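Local coordinates for probable oxidoreductase protein (Rhizobium etli, PDB 4FB5), which probably works as a nucleotide-dependent oxidoreductase of the GFO/IDH/MocA family, with an NAD-binding Rossmann fold joined to a C-terminal sheet domain, at residues 34-39 against 344-349; 123-128 against 210-215. All blocks are in the same frame, centred on the assembly; numbering follows the deposited sequence.

Contact 1: 34-39 against 344-349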
loop_
_atom_site.group_PDB
_atom_site.type_symbol
_atom_site.label_atom_id
_atom_site.label_comp_id
_atom_site.label_asym_id
_atom_site.label_seq_id
_atom_site.Cartn_x
_atom_site.Cartn_y
_atom_site.Cartn_z
ATOM N N GLY A 34 30.683 -13.303 -12.090
ATOM C CA GLY A 34 29.649 -12.291 -12.247
ATOM C C GLY A 34 28.647 -12.428 -11.111
ATOM O O GLY A 34 28.821 -13.266 -10.210
ATOM N N TYR A 35 27.581 -11.634 -11.128
ATOM C CA TYR A 35 26.726 -11.627 -9.947
ATOM C C TYR A 35 26.357 -13.011 -9.420
ATOM O O TYR A 35 26.474 -13.284 -8.241
ATOM C CB TYR A 35 25.444 -10.816 -10.095
ATOM C CG TYR A 35 24.709 -10.919 -8.770
ATOM C CD1 TYR A 35 25.387 -10.587 -7.557
ATOM C CD2 TYR A 35 23.378 -11.417 -8.687
ATOM C CE1 TYR A 35 24.766 -10.726 -6.317
ATOM C CE2 TYR A 35 22.751 -11.551 -7.430
ATOM C CZ TYR A 35 23.462 -11.205 -6.256
ATOM O OH TYR A 35 22.879 -11.319 -5.017
HETATM N N MSE A 36 25.884 -13.883 -10.282
HETATM C CA MSE A 36 25.464 -15.153 -9.771
HETATM C C MSE A 36 26.627 -15.926 -9.118
HETATM O O MSE A 36 26.428 -16.660 -8.142
HETATM C CB MSE A 36 24.710 -15.924 -10.838
HETATM C CG MSE A 36 23.346 -16.403 -10.354
HETATM SE SE MSE A 36 22.121 -15.085 -9.513
HETATM C CE MSE A 36 21.426 -14.240 -11.161
ATOM N N GLY A 37 27.852 -15.715 -9.583
ATOM C CA GLY A 37 28.987 -16.380 -8.946
ATOM C C GLY A 37 29.147 -15.899 -7.519
ATOM O O GLY A 37 29.318 -16.699 -6.569
ATOM N N LYS A 38 29.081 -14.581 -7.367
ATOM C CA LYS A 38 29.179 -13.946 -6.054
ATOM C C LYS A 38 28.132 -14.474 -5.085
ATOM O O LYS A 38 28.406 -14.732 -3.939
ATOM C CB LYS A 38 29.028 -12.436 -6.183
ATOM C CG LYS A 38 29.327 -11.719 -4.892
ATOM C CD LYS A 38 29.712 -10.290 -5.134
ATOM C CE LYS A 38 29.540 -9.533 -3.855
ATOM N NZ LYS A 38 30.052 -8.179 -4.034
ATOM N N CYS A 39 26.929 -14.640 -5.579
ATOM C CA CYS A 39 25.843 -15.086 -4.781
ATOM C C CYS A 39 25.958 -16.574 -4.373
ATOM O O CYS A 39 25.777 -16.896 -3.198
ATOM C CB CYS A 39 24.555 -14.790 -5.535
ATOM S SG CYS A 39 23.092 -14.898 -4.513
ATOM N N ASP A 344 19.516 -14.035 0.806
ATOM C CA ASP A 344 19.066 -15.019 1.758
ATOM C C ASP A 344 18.412 -16.235 1.056
ATOM O O ASP A 344 18.533 -17.387 1.516
ATOM C CB ASP A 344 18.217 -14.361 2.849
ATOM C CG ASP A 344 19.050 -13.350 3.733
ATOM O OD1 ASP A 344 20.265 -13.624 3.976
ATOM O OD2 ASP A 344 18.499 -12.291 4.186
ATOM N N LEU A 345 17.785 -16.003 -0.091
ATOM C CA LEU A 345 17.143 -17.084 -0.819
ATOM C C LEU A 345 18.126 -18.053 -1.454
ATOM O O LEU A 345 17.772 -19.184 -1.748
ATOM C CB LEU A 345 16.280 -16.528 -1.934
ATOM C CG LEU A 345 15.237 -15.482 -1.589
ATOM C CD1 LEU A 345 14.741 -14.917 -2.880
ATOM C CD2 LEU A 345 14.106 -16.087 -0.802
ATOM N N LYS A 346 19.346 -17.601 -1.712
ATOM C CA LYS A 346 20.333 -18.477 -2.287
ATOM C C LYS A 346 20.911 -19.395 -1.215
ATOM O O LYS A 346 21.250 -20.536 -1.518
ATOM C CB LYS A 346 21.452 -17.712 -2.987
ATOM C CG LYS A 346 21.958 -18.409 -4.274
ATOM C CD LYS A 346 20.893 -18.386 -5.374
ATOM C CE LYS A 346 21.250 -19.221 -6.600
ATOM N NZ LYS A 346 20.406 -18.821 -7.801
ATOM N N ILE A 347 20.993 -18.912 0.021
ATOM C CA ILE A 347 21.493 -19.689 1.153
ATOM C C ILE A 347 20.561 -20.880 1.433
ATOM O O ILE A 347 21.005 -22.013 1.621
ATOM C CB ILE A 347 21.573 -18.813 2.423
ATOM C CG1 ILE A 347 22.591 -17.690 2.264
ATOM C CG2 ILE A 347 21.861 -19.658 3.644
ATOM C CD1 ILE A 347 22.618 -16.696 3.434
ATOM N N ILE A 348 19.257 -20.617 1.449
ATOM C CA ILE A 348 18.253 -21.658 1.632
ATOM C C ILE A 348 18.356 -22.669 0.485
ATOM O O ILE A 348 18.406 -23.872 0.711
ATOM C CB ILE A 348 16.881 -21.016 1.680
ATOM C CG1 ILE A 348 16.740 -20.220 2.975
ATOM C CG2 ILE A 348 15.787 -22.036 1.539
ATOM C CD1 ILE A 348 15.668 -19.137 2.945
ATOM N N GLU A 349 18.411 -22.197 -0.753
ATOM C CA GLU A 349 18.595 -23.115 -1.890
ATOM C C GLU A 349 19.880 -23.966 -1.745
ATOM O O GLU A 349 19.870 -25.146 -2.002
ATOM C CB GLU A 349 18.616 -22.334 -3.194
ATOM C CG GLU A 349 18.763 -23.197 -4.420
ATOM C CD GLU A 349 18.603 -22.409 -5.706
ATOM O OE1 GLU A 349 19.665 -22.055 -6.271
ATOM O OE2 GLU A 349 17.431 -22.142 -6.132
#
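In the first beta-alpha unit of the Rossmann fold, the opening turns of helix 35-44 meet the first turns of helix 344-358 through Cys39 and Lys346. The nearest backbone approach is Cys39 CA to Lys346 CA at 6.9 Å. Both side chains leave the backbone toward the opposing helix, and the thiol does the touching: Cys39 SG rests on the start of the lysine chain, 3.6 Å from Lys346 CB and 3.7 Å from Lys346 CG. With SG anti to the backbone N of Cys39 (chi1 -165°), the sulfur is carried out across the gap. This is a nonpolar contact, and no hydrogen bond crosses between the two segments.

The Lys346 chain bends about the CB-CG bond that lies against the sulfur (chi2 68°), then runs nearly extended past Met36, a selenomethionine. Met36 SE lies 4.5 Å from Lys346 NZ, a loose flank. The ammonium is held by other groups: a salt bridge to Glu124, a hydrogen bond to Asn153 OD1 and, within its own helix, a long salt bridge from Lys346 NZ to Glu349 OE1 at 3.7 Å. Two carboxylates near this buried amine would probably favour its charged form. Glu349 OE1 is itself bonded to the indole N-H of Trp122. On another side of helix 35-44, Lys38 NZ bonds to carbonyls of Val50 and Arg331 of the second subunit.

Gly34 occupies the N-cap of helix 35-44, and its carbonyl accepts the 3.1 Å bond from Lys38 N to Gly34 O. With Gly32 and Gly37 it fits a GxGxxG pattern, consistent with the glycine-rich strand-turn-helix by which Rossmann folds commonly receive a dinucleotide.

Contact 2: 123-128 against 210-215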
loop_
_atom_site.group_PDB
_atom_site.type_symbol
_atom_site.label_atom_id
_atom_site.label_comp_id
_atom_site.label_asym_id
_atom_site.label_seq_id
_atom_site.Cartn_x
_atom_site.Cartn_y
_atom_site.Cartn_z
ATOM N N CYS A 123 23.406 -25.423 -10.925
ATOM C CA CYS A 123 23.489 -24.729 -12.179
ATOM C C CYS A 123 22.456 -23.629 -12.206
ATOM O O CYS A 123 21.325 -23.831 -11.765
ATOM C CB CYS A 123 23.237 -25.710 -13.305
ATOM S SG CYS A 123 23.489 -25.056 -14.973
ATOM N N GLU A 124 22.846 -22.470 -12.720
ATOM C CA GLU A 124 21.921 -21.380 -12.915
ATOM C C GLU A 124 20.980 -21.735 -14.019
ATOM O O GLU A 124 21.321 -22.514 -14.908
ATOM C CB GLU A 124 22.643 -20.060 -13.217
ATOM C CG GLU A 124 23.130 -19.379 -11.959
ATOM C CD GLU A 124 22.046 -19.323 -10.881
ATOM O OE1 GLU A 124 22.333 -19.703 -9.721
ATOM O OE2 GLU A 124 20.892 -18.903 -11.202
ATOM N N LYS A 125 19.782 -21.180 -13.939
ATOM C CA LYS A 125 18.815 -21.336 -14.986
ATOM C C LYS A 125 19.379 -20.588 -16.205
ATOM O O LYS A 125 20.183 -19.682 -16.037
ATOM C CB LYS A 125 17.479 -20.796 -14.494
ATOM C CG LYS A 125 16.969 -19.537 -15.163
ATOM C CD LYS A 125 17.502 -18.222 -14.619
ATOM C CE LYS A 125 16.824 -17.112 -15.389
ATOM N NZ LYS A 125 17.785 -16.105 -15.837
ATOM N N PRO A 126 19.038 -21.018 -17.435
ATOM C CA PRO A 126 18.249 -22.177 -17.760
ATOM C C PRO A 126 19.203 -23.363 -17.928
ATOM O O PRO A 126 20.383 -23.283 -17.523
ATOM C CB PRO A 126 17.628 -21.788 -19.119
ATOM C CG PRO A 126 18.027 -20.345 -19.376
ATOM C CD PRO A 126 19.353 -20.312 -18.680
HETATM N N MSE A 127 18.695 -24.460 -18.480
HETATM C CA MSE A 127 19.548 -25.589 -18.753
HETATM C C MSE A 127 20.267 -25.354 -20.050
HETATM O O MSE A 127 21.490 -25.325 -20.061
HETATM C CB MSE A 127 18.756 -26.874 -18.795
HETATM C CG MSE A 127 18.285 -27.243 -17.443
HETATM SE SE MSE A 127 17.020 -28.678 -17.491
HETATM C CE MSE A 127 18.334 -30.072 -17.236
ATOM N N ALA A 128 19.511 -25.167 -21.134
ATOM C CA ALA A 128 20.098 -24.865 -22.450
ATOM C C ALA A 128 19.041 -24.167 -23.298
ATOM O O ALA A 128 17.859 -24.268 -22.997
ATOM C CB ALA A 128 20.582 -26.134 -23.129
ATOM N N PHE A 210 12.595 -14.924 -17.937
ATOM C CA PHE A 210 11.701 -14.562 -16.877
ATOM C C PHE A 210 10.650 -15.628 -16.606
ATOM O O PHE A 210 10.369 -15.900 -15.437
ATOM C CB PHE A 210 10.972 -13.258 -17.233
ATOM C CG PHE A 210 11.748 -11.980 -16.882
ATOM C CD1 PHE A 210 13.152 -11.987 -16.747
ATOM C CD2 PHE A 210 11.062 -10.753 -16.724
ATOM C CE1 PHE A 210 13.863 -10.798 -16.441
ATOM C CE2 PHE A 210 11.748 -9.573 -16.414
ATOM C CZ PHE A 210 13.158 -9.594 -16.273
ATOM N N ALA A 211 10.050 -16.213 -17.655
ATOM C CA ALA A 211 8.871 -17.086 -17.485
ATOM C C ALA A 211 9.156 -18.346 -16.661
ATOM O O ALA A 211 8.245 -18.900 -15.988
ATOM C CB ALA A 211 8.249 -17.445 -18.833
ATOM N N VAL A 212 10.423 -18.760 -16.672
ATOM C CA VAL A 212 10.830 -19.973 -15.965
ATOM C C VAL A 212 10.676 -19.856 -14.448
ATOM O O VAL A 212 10.323 -20.842 -13.766
ATOM C CB VAL A 212 12.252 -20.457 -16.403
ATOM C CG1 VAL A 212 12.218 -20.865 -17.843
ATOM C CG2 VAL A 212 13.304 -19.366 -16.249
ATOM N N HIS A 213 10.912 -18.657 -13.917
ATOM C CA HIS A 213 10.654 -18.412 -12.512
ATOM C C HIS A 213 9.165 -18.575 -12.150
ATOM O O HIS A 213 8.799 -19.413 -11.300
ATOM C CB HIS A 213 11.169 -17.041 -12.128
ATOM C CG HIS A 213 12.651 -16.952 -12.120
ATOM N ND1 HIS A 213 13.437 -17.749 -11.313
ATOM C CD2 HIS A 213 13.498 -16.154 -12.806
ATOM C CE1 HIS A 213 14.708 -17.461 -11.521
ATOM N NE2 HIS A 213 14.772 -16.495 -12.422
ATOM N N PRO A 214 8.294 -17.761 -12.765
ATOM C CA PRO A 214 6.889 -17.991 -12.450
ATOM C C PRO A 214 6.461 -19.440 -12.705
ATOM O O PRO A 214 5.703 -19.989 -11.921
ATOM C CB PRO A 214 6.142 -16.994 -13.349
ATOM C CG PRO A 214 7.164 -16.220 -14.111
ATOM C CD PRO A 214 8.499 -16.481 -13.460
ATOM N N LEU A 215 6.945 -20.083 -13.768
ATOM C CA LEU A 215 6.590 -21.500 -13.928
ATOM C C LEU A 215 7.220 -22.322 -12.819
ATOM O O LEU A 215 6.576 -23.242 -12.289
ATOM C CB LEU A 215 7.023 -22.095 -15.253
ATOM C CG LEU A 215 6.671 -21.432 -16.556
ATOM C CD1 LEU A 215 7.250 -22.332 -17.600
ATOM C CD2 LEU A 215 5.162 -21.264 -16.743
#
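Nonpolar contact comes first: Lys125 lays its aliphatic chain against helix 206-221, touching Val212 with CG and His213 with CD and CE. Lys125 CG meets the Val212 CG2 methyl at 3.8 Å, the two side chains running obliquely to each other. Next along, Lys125 CE lies 3.7 Å from His213 NE2. That approach to the ring is oblique, and the lysine crosses the histidine side chain at about a right angle. CG of His213 lies anti to its carbonyl carbon (chi1 -70°), which brings the ring's NE2 end nearer the lysine than its CB direction alone would suggest.

Of the polar groups, the lysine ammonium pairs in a salt bridge with OD1 of Asp209, the residue just before segment 210-215. Lys125 NZ stands 4.6 Å from His213 NE2.

The peptide between Lys125 and Pro126 is cis, in the loop after strand 120-123. Glu124-Lys125-Pro126 matches the EKP motif of GFO/IDH/MocA enzymes, whose lysine commonly lies at the active site, so the place is consistent with the cleft between the domains. Around this junction, Val212 also packs on Val377 of helix 367-385, while His213 reaches Met182 of strand 175-183 and sets its ring edge-to-face with Tyr154.

The centres of contacts 1 and 2 lie about 15 Å apart, and the two touch through Glu124. Its OE1 takes the 2.9 Å salt bridge from Lys346 NZ and also bonds to His40 NE2, while its carboxylate carbon packs on Met36 CG. Along the chain the order is 34-39, 123-128, 210-215, 344-349, so contact 2 is nested within the loop closed by contact 1. Segments 34-39 and 123-128 lie at the ends of strands 27-31 and 120-123 of the same parallel sheet, separated there by strand 97-100. Helix 206-221 lies against the mixed sheet of the C-terminal domain, so contact 2 joins that domain to the Rossmann part.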